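Local coordinates for leucine--trna ligase (Agrobacterium radiobacter, PDB 5AH5), which probably joins L-leucine to its cognate tRNA at the expense of ATP, as a class I aminoacyl-tRNA synthetase, at residues Glu167-Gly172 with Ala179-Arg184; Arg596-Phe601 with Ala607-Glu612; Met768-Asn773 with Glu777-Thr782. All blocks are in the same frame, centred on the assembly; numbering follows the deposited sequence.

Overall arrangement
The three contacts follow one another along the chain and do not touch. The centres of interactions 1 and 2 are about 34 Å apart. Interaction 2 lies beside the ligand pocket rather than in it: the side chain of Ile609 is about 8 Å from the bound leucyl-sulfamoyl adenosine. Its helix also meets two nucleotides of the tRNA. Interaction 1 is at the surface, and the nearest atom of interaction 1 is about 6 Å from the bound nucleic acid. Interaction 3 is remote, in the C-terminal part of the chain. Its centre is about 50 Å from the centre of the chain, about 70 Å from that of interaction 1 and about 44 Å from that of interaction 2.

Interaction 1: Glu167-Gly172 with Ala179-Arg184; sequences EQVIDG and AAVYKR
Ala179 and Ala180 bring the chain back past Gly172, whose carbonyl oxygen is the hub of the contact. Gly172 has positive phi (66°), which glycine adopts readily, and with Asp171 it forms a type I' turn. Both alanine methyls start away from the 167-172 segment, so the approach here is by backbone. Gly172 O lies 3.8 Å from Ala180 CA. At Val181 the contact closes. Val181 N donates to Gly172 O at 3.2 Å, with an N-H...O angle of 148°. The same oxygen accepts from a water at 2.9 Å. That water also donates to Val181 O at 3.0 Å, so one water links the two carbonyls. Val181 sets its CB toward the 167-172 segment, 3.5 Å from Gly172 O. CG1 of Val181 is anti to the backbone N (chi1 162°) and meets Val169 CG2 at 4.2 Å, a light touch. From Tyr182 the chain enters strand 182-191 and leaves the contact. The contact thus joins the small hairpin of strands 169-170 and 173-174 to the loop that leads into strand 182-191. That strand pairs antiparallel with strand 153-157, whose Tyr155 touches both Val169 and Val181.

Interaction 2: Arg596-Phe601 with Ala607-Glu612; sequences RCYLLF and APINWE. With nucleotides of chain D.
Tyr598 and Trp611 form the aromatic part of this contact, an offset edge-to-face pair. The edge of the tyrosine ring is turned toward the face of the indole six-membered ring. The centroids are 5.2 Å apart and the planes meet at 72°. Tyr598 CE2 comes within 3.5 Å of Trp611 CZ3. Tyr598 CG lies anti to the backbone N (chi1 168°), which carries the ring off the helix toward the 607-612 segment.

The aliphatic part is centred on Leu599. Its CD2 methyl meets Ile609 CD1 at 3.9 Å and reaches the edge of the indole at Trp611 CZ3. Ile609 CD1 also lies 3.5 Å from Leu599 O.

The polar part is slight. Tyr598 OH is 3.2 Å from Glu612 OE1, but this glutamate is poorly ordered.

The RNA contacts lie on another side of the helix. The Phe601 ring meets two ribose hydroxyls of the tRNA, with CE2 at 3.5 Å from O2' of A25 of chain D and CZ at 3.5 Å from O2' of C24 of chain D.

Ile609 bonds by backbone to Met564 and Asn566, and Trp611 to Asn566, which places strand 609-610 parallel to strand 565-566, near the pocket of the leucyl-sulfamoyl adenosine. The chemistry implies a mainly apolar join to helix 592-601, made by ring and methyl contacts.

Interaction 3: Met768-Asn773 with Glu777-Thr782; sequences MTIPVN and EDILST. With SO4 (sulfate ion), chain K.
Ile770 and Ile779 meet where a beta strand turns back into a helix, a beta-alpha unit of the small C-terminal fold with a four-stranded mixed sheet. The nearest atom of the contact is about 7 Å from the bound nucleic acid, consistent with the tRNA-contacting C-terminal domain of bacterial leucyl-tRNA synthetases. Strand 768-771 and helix 777-782 run nearly antiparallel, at 151°, with their axes 10.3 Å apart at the closest. Met768 and Ile770 are two residues apart on the strand, and both set their CB toward the helix.

The packed side is apolar. Ile770 CD1 touches Ile779 CG1 at 4.0 Å, and the two side chains cross at about a right angle. Ile770 CG1 sits between the backbone N and the carbonyl carbon (chi1 42°), and from there its CD1 reaches the helix. Thr782 CG2 fits against both strand residues, at 4.0 Å from Met768 SD and 4.1 Å from Ile770 CG2. The Met768 chain bends at its last torsion (chi3 62°), and CE ends near Ile779 CG2. Leu774 and Tyr803 also pack on Ile779.

On the other face Thr769 is exposed and its CB points away from the helix. It holds a sulfate, probably from the crystallisation liquor. Its N donates almost straight to sulfate O2 at 3.2 Å, and its OG1 donates to sulfate O4 at 2.6 Å. No hydrogen bond crosses between strand and helix. The Thr782 hydroxyl is instead used within the helix: OG1 donates to Asp778 O at 2.7 Å, while Thr782 N reaches that oxygen from the opposite face of the carbonyl plane.

Interaction 1: Glu167-Gly172 with Ala179-Arg184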
loop_
_atom_site.group_PDB
_atom_site.type_symbol
_atom_site.label_atom_id
_atom_site.label_comp_id
_atom_site.label_asym_id
_atom_site.label_seq_id
_atom_site.Cartn_x
_atom_site.Cartn_y
_atom_site.Cartn_z
ATOM N N GLU B 167 -1.323 16.446 0.242
ATOM C CA GLU B 167 -1.848 15.081 -0.009
ATOM C C GLU B 167 -3.040 14.833 0.836
ATOM O O GLU B 167 -3.838 13.936 0.491
ATOM C CB GLU B 167 -0.781 14.017 0.268
ATOM C CG GLU B 167 0.425 14.031 -0.659
ATOM C CD GLU B 167 1.317 15.238 -0.623
ATOM O OE1 GLU B 167 1.498 15.873 0.484
ATOM O OE2 GLU B 167 1.871 15.543 -1.726
ATOM N N GLN B 168 -3.227 15.648 1.918
ATOM C CA GLN B 168 -4.362 15.510 2.814
ATOM C C GLN B 168 -5.521 16.450 2.466
ATOM O O GLN B 168 -6.471 16.608 3.224
ATOM C CB GLN B 168 -3.920 15.718 4.276
ATOM C CG GLN B 168 -2.968 14.667 4.836
ATOM C CD GLN B 168 -2.254 15.186 6.105
ATOM O OE1 GLN B 168 -1.598 16.219 6.062
ATOM N NE2 GLN B 168 -2.359 14.461 7.192
ATOM N N VAL B 169 -5.449 17.018 1.292
ATOM C CA VAL B 169 -6.527 17.791 0.729
ATOM C C VAL B 169 -7.120 16.940 -0.394
ATOM O O VAL B 169 -6.444 16.646 -1.375
ATOM C CB VAL B 169 -5.963 19.088 0.131
ATOM C CG1 VAL B 169 -7.043 19.815 -0.666
ATOM C CG2 VAL B 169 -5.403 19.970 1.251
ATOM N N ILE B 170 -8.365 16.516 -0.233
ATOM C CA ILE B 170 -8.994 15.636 -1.230
ATOM C C ILE B 170 -10.323 16.286 -1.667
ATOM O O ILE B 170 -11.215 16.491 -0.824
ATOM C CB ILE B 170 -9.197 14.202 -0.651
ATOM C CG1 ILE B 170 -7.845 13.532 -0.407
ATOM C CG2 ILE B 170 -10.012 13.334 -1.600
ATOM C CD1 ILE B 170 -7.915 12.424 0.629
ATOM N N ASP B 171 -10.427 16.617 -2.960
ATOM C CA ASP B 171 -11.633 17.265 -3.554
ATOM C C ASP B 171 -11.868 18.638 -2.859
ATOM O O ASP B 171 -12.990 18.975 -2.448
ATOM C CB ASP B 171 -12.866 16.311 -3.467
ATOM C CG ASP B 171 -14.081 16.799 -4.307
ATOM O OD1 ASP B 171 -13.872 17.485 -5.345
ATOM O OD2 ASP B 171 -15.245 16.496 -3.920
ATOM N N GLY B 172 -10.759 19.361 -2.654
ATOM C CA GLY B 172 -10.718 20.600 -1.890
ATOM C C GLY B 172 -11.007 20.517 -0.402
ATOM O O GLY B 172 -11.039 21.557 0.266
ATOM N N ALA B 179 -14.182 19.188 5.445
ATOM C CA ALA B 179 -14.427 20.631 5.414
ATOM C C ALA B 179 -13.604 21.252 4.376
ATOM O O ALA B 179 -12.492 20.790 4.104
ATOM C CB ALA B 179 -14.049 21.273 6.746
ATOM N N ALA B 180 -14.132 22.341 3.809
ATOM C CA ALA B 180 -13.426 23.125 2.809
ATOM C C ALA B 180 -12.165 23.676 3.418
ATOM O O ALA B 180 -12.188 24.194 4.534
ATOM C CB ALA B 180 -14.304 24.279 2.270
ATOM N N VAL B 181 -11.096 23.605 2.666
ATOM C CA VAL B 181 -9.769 23.977 3.103
ATOM C C VAL B 181 -9.459 25.355 2.538
ATOM O O VAL B 181 -9.921 25.688 1.438
ATOM C CB VAL B 181 -8.777 22.881 2.652
ATOM C CG1 VAL B 181 -7.365 23.361 2.681
ATOM C CG2 VAL B 181 -8.888 21.680 3.602
ATOM N N TYR B 182 -8.717 26.152 3.310
ATOM C CA TYR B 182 -8.272 27.479 2.900
ATOM C C TYR B 182 -6.781 27.473 2.865
ATOM O O TYR B 182 -6.183 26.482 3.286
ATOM C CB TYR B 182 -8.797 28.532 3.896
ATOM C CG TYR B 182 -10.292 28.678 3.810
ATOM C CD1 TYR B 182 -11.102 27.728 4.390
ATOM C CD2 TYR B 182 -10.897 29.748 3.106
ATOM C CE1 TYR B 182 -12.471 27.818 4.327
ATOM C CE2 TYR B 182 -12.284 29.849 3.026
ATOM C CZ TYR B 182 -13.070 28.871 3.648
ATOM O OH TYR B 182 -14.449 28.837 3.616
ATOM N N LYS B 183 -6.184 28.537 2.321
ATOM C CA LYS B 183 -4.738 28.725 2.276
ATOM C C LYS B 183 -4.311 29.933 3.135
ATOM O O LYS B 183 -4.850 31.000 2.984
ATOM C CB LYS B 183 -4.258 28.955 0.844
ATOM C CG LYS B 183 -4.243 27.717 -0.058
ATOM C CD LYS B 183 -2.915 26.940 -0.044
ATOM C CE LYS B 183 -2.496 26.493 -1.452
ATOM N NZ LYS B 183 -1.144 25.850 -1.522
ATOM N N ARG B 184 -3.328 29.756 4.012
ATOM C CA ARG B 184 -2.710 30.841 4.788
ATOM C C ARG B 184 -1.232 30.799 4.557
ATOM O O ARG B 184 -0.682 29.717 4.322
ATOM C CB ARG B 184 -2.817 30.612 6.276
ATOM C CG ARG B 184 -4.179 30.473 6.877
ATOM C CD ARG B 184 -3.965 30.013 8.319
ATOM N NE ARG B 184 -5.078 30.387 9.192
ATOM C CZ ARG B 184 -5.034 30.393 10.518
ATOM N NH1 ARG B 184 -3.923 30.038 11.181
ATOM N NH2 ARG B 184 -6.120 30.782 11.191
HETATM O O HOH W 1 -11.881 24.235 -0.320
#

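Interaction 2: Arg596-Phe601 with Ala607-Glu612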
loop_
_atom_site.group_PDB
_atom_site.type_symbol
_atom_site.label_atom_id
_atom_site.label_comp_id
_atom_site.label_asym_id
_atom_site.label_seq_id
_atom_site.Cartn_x
_atom_site.Cartn_y
_atom_site.Cartn_z
ATOM N N ARG B 596 -11.936 -16.274 8.490
ATOM C CA ARG B 596 -10.813 -15.948 7.639
ATOM C C ARG B 596 -10.953 -16.603 6.233
ATOM O O ARG B 596 -10.663 -15.950 5.207
ATOM C CB ARG B 596 -9.545 -16.439 8.284
ATOM C CG ARG B 596 -9.180 -15.701 9.582
ATOM C CD ARG B 596 -8.072 -16.417 10.324
ATOM N NE ARG B 596 -6.920 -16.631 9.459
ATOM C CZ ARG B 596 -5.672 -16.865 9.873
ATOM N NH1 ARG B 596 -5.333 -16.822 11.164
ATOM N NH2 ARG B 596 -4.734 -17.087 8.972
ATOM N N CYS B 597 -11.379 -17.856 6.216
ATOM C CA CYS B 597 -11.570 -18.599 4.900
ATOM C C CYS B 597 -12.700 -18.028 4.044
ATOM O O CYS B 597 -12.546 -17.952 2.829
ATOM C CB CYS B 597 -11.819 -20.075 5.157
ATOM S SG CYS B 597 -10.296 -20.941 5.638
ATOM N N TYR B 598 -13.795 -17.558 4.659
ATOM C CA TYR B 598 -14.831 -16.814 3.897
ATOM C C TYR B 598 -14.266 -15.601 3.251
ATOM O O TYR B 598 -14.494 -15.388 2.070
ATOM C CB TYR B 598 -16.049 -16.475 4.760
ATOM C CG TYR B 598 -17.081 -15.479 4.210
ATOM C CD1 TYR B 598 -17.894 -15.777 3.086
ATOM C CD2 TYR B 598 -17.248 -14.227 4.801
ATOM C CE1 TYR B 598 -18.850 -14.857 2.612
ATOM C CE2 TYR B 598 -18.202 -13.322 4.322
ATOM C CZ TYR B 598 -18.994 -13.647 3.217
ATOM O OH TYR B 598 -19.942 -12.738 2.778
ATOM N N LEU B 599 -13.515 -14.770 3.979
ATOM C CA LEU B 599 -12.925 -13.581 3.339
ATOM C C LEU B 599 -11.955 -13.907 2.242
ATOM O O LEU B 599 -11.757 -13.102 1.313
ATOM C CB LEU B 599 -12.206 -12.668 4.353
ATOM C CG LEU B 599 -13.199 -11.991 5.338
ATOM C CD1 LEU B 599 -12.445 -11.525 6.595
ATOM C CD2 LEU B 599 -13.916 -10.837 4.662
ATOM N N LEU B 600 -11.222 -14.991 2.404
ATOM C CA LEU B 600 -10.204 -15.308 1.421
ATOM C C LEU B 600 -10.842 -16.021 0.174
ATOM O O LEU B 600 -10.376 -15.847 -0.921
ATOM C CB LEU B 600 -9.090 -16.171 2.040
ATOM C CG LEU B 600 -8.127 -15.473 3.055
ATOM C CD1 LEU B 600 -6.963 -16.396 3.335
ATOM C CD2 LEU B 600 -7.601 -14.188 2.500
ATOM N N PHE B 601 -11.859 -16.817 0.388
ATOM C CA PHE B 601 -12.512 -17.579 -0.698
ATOM C C PHE B 601 -13.611 -16.779 -1.442
ATOM O O PHE B 601 -13.982 -17.131 -2.528
ATOM C CB PHE B 601 -13.055 -18.892 -0.124
ATOM C CG PHE B 601 -13.793 -19.757 -1.119
ATOM C CD1 PHE B 601 -13.118 -20.378 -2.152
ATOM C CD2 PHE B 601 -15.172 -20.018 -0.954
ATOM C CE1 PHE B 601 -13.803 -21.192 -3.073
ATOM C CE2 PHE B 601 -15.859 -20.865 -1.827
ATOM C CZ PHE B 601 -15.176 -21.451 -2.903
ATOM N N ALA B 607 -10.774 -7.500 -5.084
ATOM C CA ALA B 607 -12.131 -7.080 -5.358
ATOM C C ALA B 607 -12.956 -6.915 -4.090
ATOM O O ALA B 607 -12.694 -7.601 -3.089
ATOM C CB ALA B 607 -12.830 -8.090 -6.271
ATOM N N PRO B 608 -14.039 -6.112 -4.171
ATOM C CA PRO B 608 -14.921 -5.827 -2.985
ATOM C C PRO B 608 -15.689 -7.004 -2.507
ATOM O O PRO B 608 -16.018 -7.852 -3.307
ATOM C CB PRO B 608 -15.908 -4.740 -3.485
ATOM C CG PRO B 608 -15.362 -4.265 -4.822
ATOM C CD PRO B 608 -14.313 -5.222 -5.332
ATOM N N ILE B 609 -15.896 -7.100 -1.195
ATOM C CA ILE B 609 -16.787 -8.047 -0.579
ATOM C C ILE B 609 -17.930 -7.279 0.055
ATOM O O ILE B 609 -17.679 -6.293 0.822
ATOM C CB ILE B 609 -16.096 -8.888 0.497
ATOM C CG1 ILE B 609 -15.118 -9.869 -0.128
ATOM C CG2 ILE B 609 -17.089 -9.669 1.332
ATOM C CD1 ILE B 609 -14.278 -10.692 0.816
ATOM N N ASN B 610 -19.163 -7.736 -0.196
ATOM C CA ASN B 610 -20.330 -7.290 0.552
ATOM C C ASN B 610 -20.555 -8.195 1.706
ATOM O O ASN B 610 -21.030 -9.295 1.530
ATOM C CB ASN B 610 -21.560 -7.133 -0.360
ATOM C CG ASN B 610 -21.341 -6.033 -1.411
ATOM O OD1 ASN B 610 -20.460 -5.194 -1.286
ATOM N ND2 ASN B 610 -22.047 -6.119 -2.486
ATOM N N TRP B 611 -20.217 -7.728 2.930
ATOM C CA TRP B 611 -20.136 -8.626 4.052
ATOM C C TRP B 611 -21.528 -8.975 4.556
ATOM O O TRP B 611 -22.332 -8.077 4.749
ATOM C CB TRP B 611 -19.310 -8.019 5.220
ATOM C CG TRP B 611 -19.447 -8.811 6.448
ATOM C CD1 TRP B 611 -20.407 -8.681 7.372
ATOM C CD2 TRP B 611 -18.621 -9.905 6.870
ATOM N NE1 TRP B 611 -20.249 -9.645 8.356
ATOM C CE2 TRP B 611 -19.141 -10.386 8.060
ATOM C CE3 TRP B 611 -17.478 -10.492 6.367
ATOM C CZ2 TRP B 611 -18.599 -11.446 8.712
ATOM C CZ3 TRP B 611 -16.924 -11.538 7.037
ATOM C CH2 TRP B 611 -17.476 -12.016 8.170
ATOM N N GLU B 612 -21.774 -10.268 4.795
ATOM C CA GLU B 612 -22.969 -10.783 5.504
ATOM C C GLU B 612 -22.501 -11.471 6.802
ATOM O O GLU B 612 -21.627 -12.323 6.710
ATOM C CB GLU B 612 -23.674 -11.844 4.626
ATOM C CG GLU B 612 -24.002 -11.385 3.204
ATOM C CD GLU B 612 -24.040 -12.489 2.155
ATOM O OE1 GLU B 612 -22.972 -13.093 1.821
ATOM O OE2 GLU B 612 -25.153 -12.713 1.629
ATOM P P A D 25 -16.992 -27.346 -4.457
ATOM O OP1 A D 25 -16.878 -28.389 -3.459
ATOM O OP2 A D 25 -17.955 -27.366 -5.549
ATOM O "O5'" A D 25 -17.201 -25.945 -3.707
ATOM C "C5'" A D 25 -18.473 -25.509 -3.336
ATOM C "C4'" A D 25 -18.442 -24.044 -3.009
ATOM O "O4'" A D 25 -17.937 -23.321 -4.154
ATOM C "C3'" A D 25 -19.842 -23.497 -2.771
ATOM O "O3'" A D 25 -20.215 -23.649 -1.426
ATOM C "C2'" A D 25 -19.738 -22.066 -3.239
ATOM O "O2'" A D 25 -19.297 -21.163 -2.282
ATOM C "C1'" A D 25 -18.739 -22.183 -4.389
ATOM N N9 A D 25 -19.370 -22.314 -5.694
ATOM C C8 A D 25 -19.361 -23.382 -6.564
ATOM N N7 A D 25 -19.983 -23.145 -7.692
ATOM C C5 A D 25 -20.467 -21.852 -7.543
ATOM C C6 A D 25 -21.216 -21.017 -8.390
ATOM N N6 A D 25 -21.629 -21.379 -9.599
ATOM N N1 A D 25 -21.495 -19.762 -7.956
ATOM C C2 A D 25 -21.067 -19.397 -6.742
ATOM N N3 A D 25 -20.365 -20.095 -5.854
ATOM C C4 A D 25 -20.059 -21.313 -6.336
ATOM P P C D 24 -15.262 -28.627 -9.794
ATOM O OP1 C D 24 -14.837 -29.919 -9.290
ATOM O OP2 C D 24 -16.571 -28.368 -10.351
ATOM O "O5'" C D 24 -15.188 -27.585 -8.566
ATOM C "C5'" C D 24 -14.040 -27.550 -7.695
ATOM C "C4'" C D 24 -14.134 -26.350 -6.742
ATOM O "O4'" C D 24 -13.922 -25.122 -7.476
ATOM C "C3'" C D 24 -15.481 -26.136 -6.100
ATOM O "O3'" C D 24 -15.606 -27.118 -5.078
ATOM C "C2'" C D 24 -15.379 -24.689 -5.689
ATOM O "O2'" C D 24 -14.450 -24.414 -4.653
ATOM C "C1'" C D 24 -14.712 -24.101 -6.925
ATOM N N1 C D 24 -15.663 -23.624 -7.929
ATOM C C2 C D 24 -16.265 -22.396 -7.691
ATOM O O2 C D 24 -15.942 -21.765 -6.670
ATOM N N3 C D 24 -17.164 -21.918 -8.574
ATOM C C4 C D 24 -17.487 -22.639 -9.658
ATOM N N4 C D 24 -18.350 -22.110 -10.534
ATOM C C5 C D 24 -16.924 -23.925 -9.898
ATOM C C6 C D 24 -16.023 -24.375 -9.017
#

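Interaction 3: Met768-Asn773 with Glu777-Thr782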
loop_
_atom_site.group_PDB
_atom_site.type_symbol
_atom_site.label_atom_id
_atom_site.label_comp_id
_atom_site.label_asym_id
_atom_site.label_seq_id
_atom_site.Cartn_x
_atom_site.Cartn_y
_atom_site.Cartn_z
ATOM N N MET B 768 -9.247 -37.697 -26.111
ATOM C CA MET B 768 -8.725 -39.011 -26.341
ATOM C C MET B 768 -7.892 -39.307 -25.065
ATOM O O MET B 768 -7.172 -38.453 -24.567
ATOM C CB MET B 768 -7.846 -38.879 -27.586
ATOM C CG MET B 768 -6.984 -40.018 -27.978
ATOM S SD MET B 768 -5.810 -39.529 -29.247
ATOM C CE MET B 768 -4.793 -38.275 -28.494
ATOM N N THR B 769 -8.045 -40.489 -24.519
ATOM C CA THR B 769 -7.230 -40.955 -23.395
ATOM C C THR B 769 -6.156 -41.880 -23.911
ATOM O O THR B 769 -6.471 -42.855 -24.608
ATOM C CB THR B 769 -8.119 -41.690 -22.406
ATOM O OG1 THR B 769 -9.141 -40.781 -22.020
ATOM C CG2 THR B 769 -7.359 -42.122 -21.157
ATOM N N ILE B 770 -4.900 -41.576 -23.607
ATOM C CA ILE B 770 -3.784 -42.410 -24.047
ATOM C C ILE B 770 -2.831 -42.648 -22.870
ATOM O O ILE B 770 -2.798 -41.840 -21.977
ATOM C CB ILE B 770 -2.951 -41.708 -25.150
ATOM C CG1 ILE B 770 -2.751 -40.233 -24.820
ATOM C CG2 ILE B 770 -3.661 -41.860 -26.494
ATOM C CD1 ILE B 770 -1.606 -39.576 -25.531
ATOM N N PRO B 771 -2.008 -43.694 -22.920
ATOM C CA PRO B 771 -0.876 -43.856 -22.010
ATOM C C PRO B 771 0.057 -42.700 -22.071
ATOM O O PRO B 771 0.237 -42.118 -23.142
ATOM C CB PRO B 771 -0.116 -45.070 -22.550
ATOM C CG PRO B 771 -1.046 -45.767 -23.502
ATOM C CD PRO B 771 -2.110 -44.786 -23.916
ATOM N N VAL B 772 0.640 -42.352 -20.915
ATOM C CA VAL B 772 1.727 -41.378 -20.828
ATOM C C VAL B 772 2.952 -41.946 -21.579
ATOM O O VAL B 772 3.131 -43.182 -21.644
ATOM C CB VAL B 772 2.040 -41.112 -19.323
ATOM C CG1 VAL B 772 3.297 -40.277 -19.144
ATOM C CG2 VAL B 772 0.865 -40.410 -18.704
ATOM N N ASN B 773 3.789 -41.075 -22.139
ATOM C CA ASN B 773 5.002 -41.510 -22.919
ATOM C C ASN B 773 4.726 -42.294 -24.173
ATOM O O ASN B 773 5.600 -43.053 -24.637
ATOM C CB ASN B 773 5.960 -42.384 -22.092
ATOM C CG ASN B 773 6.328 -41.750 -20.786
ATOM O OD1 ASN B 773 6.757 -40.587 -20.762
ATOM N ND2 ASN B 773 6.148 -42.496 -19.676
ATOM N N GLU B 777 4.722 -40.602 -32.871
ATOM C CA GLU B 777 4.084 -41.184 -34.058
ATOM C C GLU B 777 2.861 -42.034 -33.716
ATOM O O GLU B 777 1.913 -42.134 -34.515
ATOM C CB GLU B 777 5.084 -41.952 -34.989
ATOM C CG GLU B 777 5.654 -43.277 -34.477
ATOM C CD GLU B 777 7.041 -43.160 -33.814
ATOM O OE1 GLU B 777 7.357 -42.069 -33.231
ATOM O OE2 GLU B 777 7.798 -44.183 -33.851
ATOM N N ASP B 778 2.916 -42.687 -32.562
ATOM C CA ASP B 778 1.762 -43.469 -32.045
ATOM C C ASP B 778 0.629 -42.573 -31.590
ATOM O O ASP B 778 -0.553 -42.922 -31.775
ATOM C CB ASP B 778 2.197 -44.419 -30.926
ATOM C CG ASP B 778 3.152 -45.538 -31.409
ATOM O OD1 ASP B 778 3.290 -45.758 -32.640
ATOM O OD2 ASP B 778 3.760 -46.215 -30.534
ATOM N N ILE B 779 0.956 -41.410 -31.001
ATOM C CA ILE B 779 -0.073 -40.441 -30.667
ATOM C C ILE B 779 -0.813 -40.022 -31.937
ATOM O O ILE B 779 -2.021 -40.152 -32.023
ATOM C CB ILE B 779 0.487 -39.201 -29.944
ATOM C CG1 ILE B 779 1.025 -39.598 -28.590
ATOM C CG2 ILE B 779 -0.576 -38.109 -29.831
ATOM C CD1 ILE B 779 1.711 -38.466 -27.833
ATOM N N LEU B 780 -0.079 -39.580 -32.938
ATOM C CA LEU B 780 -0.688 -39.193 -34.205
ATOM C C LEU B 780 -1.492 -40.330 -34.843
ATOM O O LEU B 780 -2.605 -40.148 -35.286
ATOM C CB LEU B 780 0.384 -38.759 -35.213
ATOM C CG LEU B 780 -0.149 -38.256 -36.529
ATOM C CD1 LEU B 780 -0.923 -36.971 -36.350
ATOM C CD2 LEU B 780 1.004 -38.075 -37.499
ATOM N N SER B 781 -0.910 -41.494 -34.887
ATOM C CA SER B 781 -1.608 -42.650 -35.453
ATOM C C SER B 781 -2.922 -42.960 -34.647
ATOM O O SER B 781 -3.981 -43.192 -35.232
ATOM C CB SER B 781 -0.630 -43.840 -35.499
ATOM O OG SER B 781 -1.346 -45.007 -35.409
ATOM N N THR B 782 -2.874 -42.849 -33.323
ATOM C CA THR B 782 -4.077 -43.029 -32.505
ATOM C C THR B 782 -5.148 -41.952 -32.764
ATOM O O THR B 782 -6.352 -42.275 -32.870
ATOM C CB THR B 782 -3.722 -43.089 -31.004
ATOM O OG1 THR B 782 -2.769 -44.136 -30.840
ATOM C CG2 THR B 782 -4.978 -43.384 -30.108
HETATM S S SO4 K . -11.446 -42.051 -24.951
HETATM O O1 SO4 K . -12.175 -40.789 -25.254
HETATM O O2 SO4 K . -10.261 -42.324 -25.821
HETATM O O3 SO4 K . -12.408 -43.183 -24.965
HETATM O O4 SO4 K . -10.962 -41.898 -23.556
#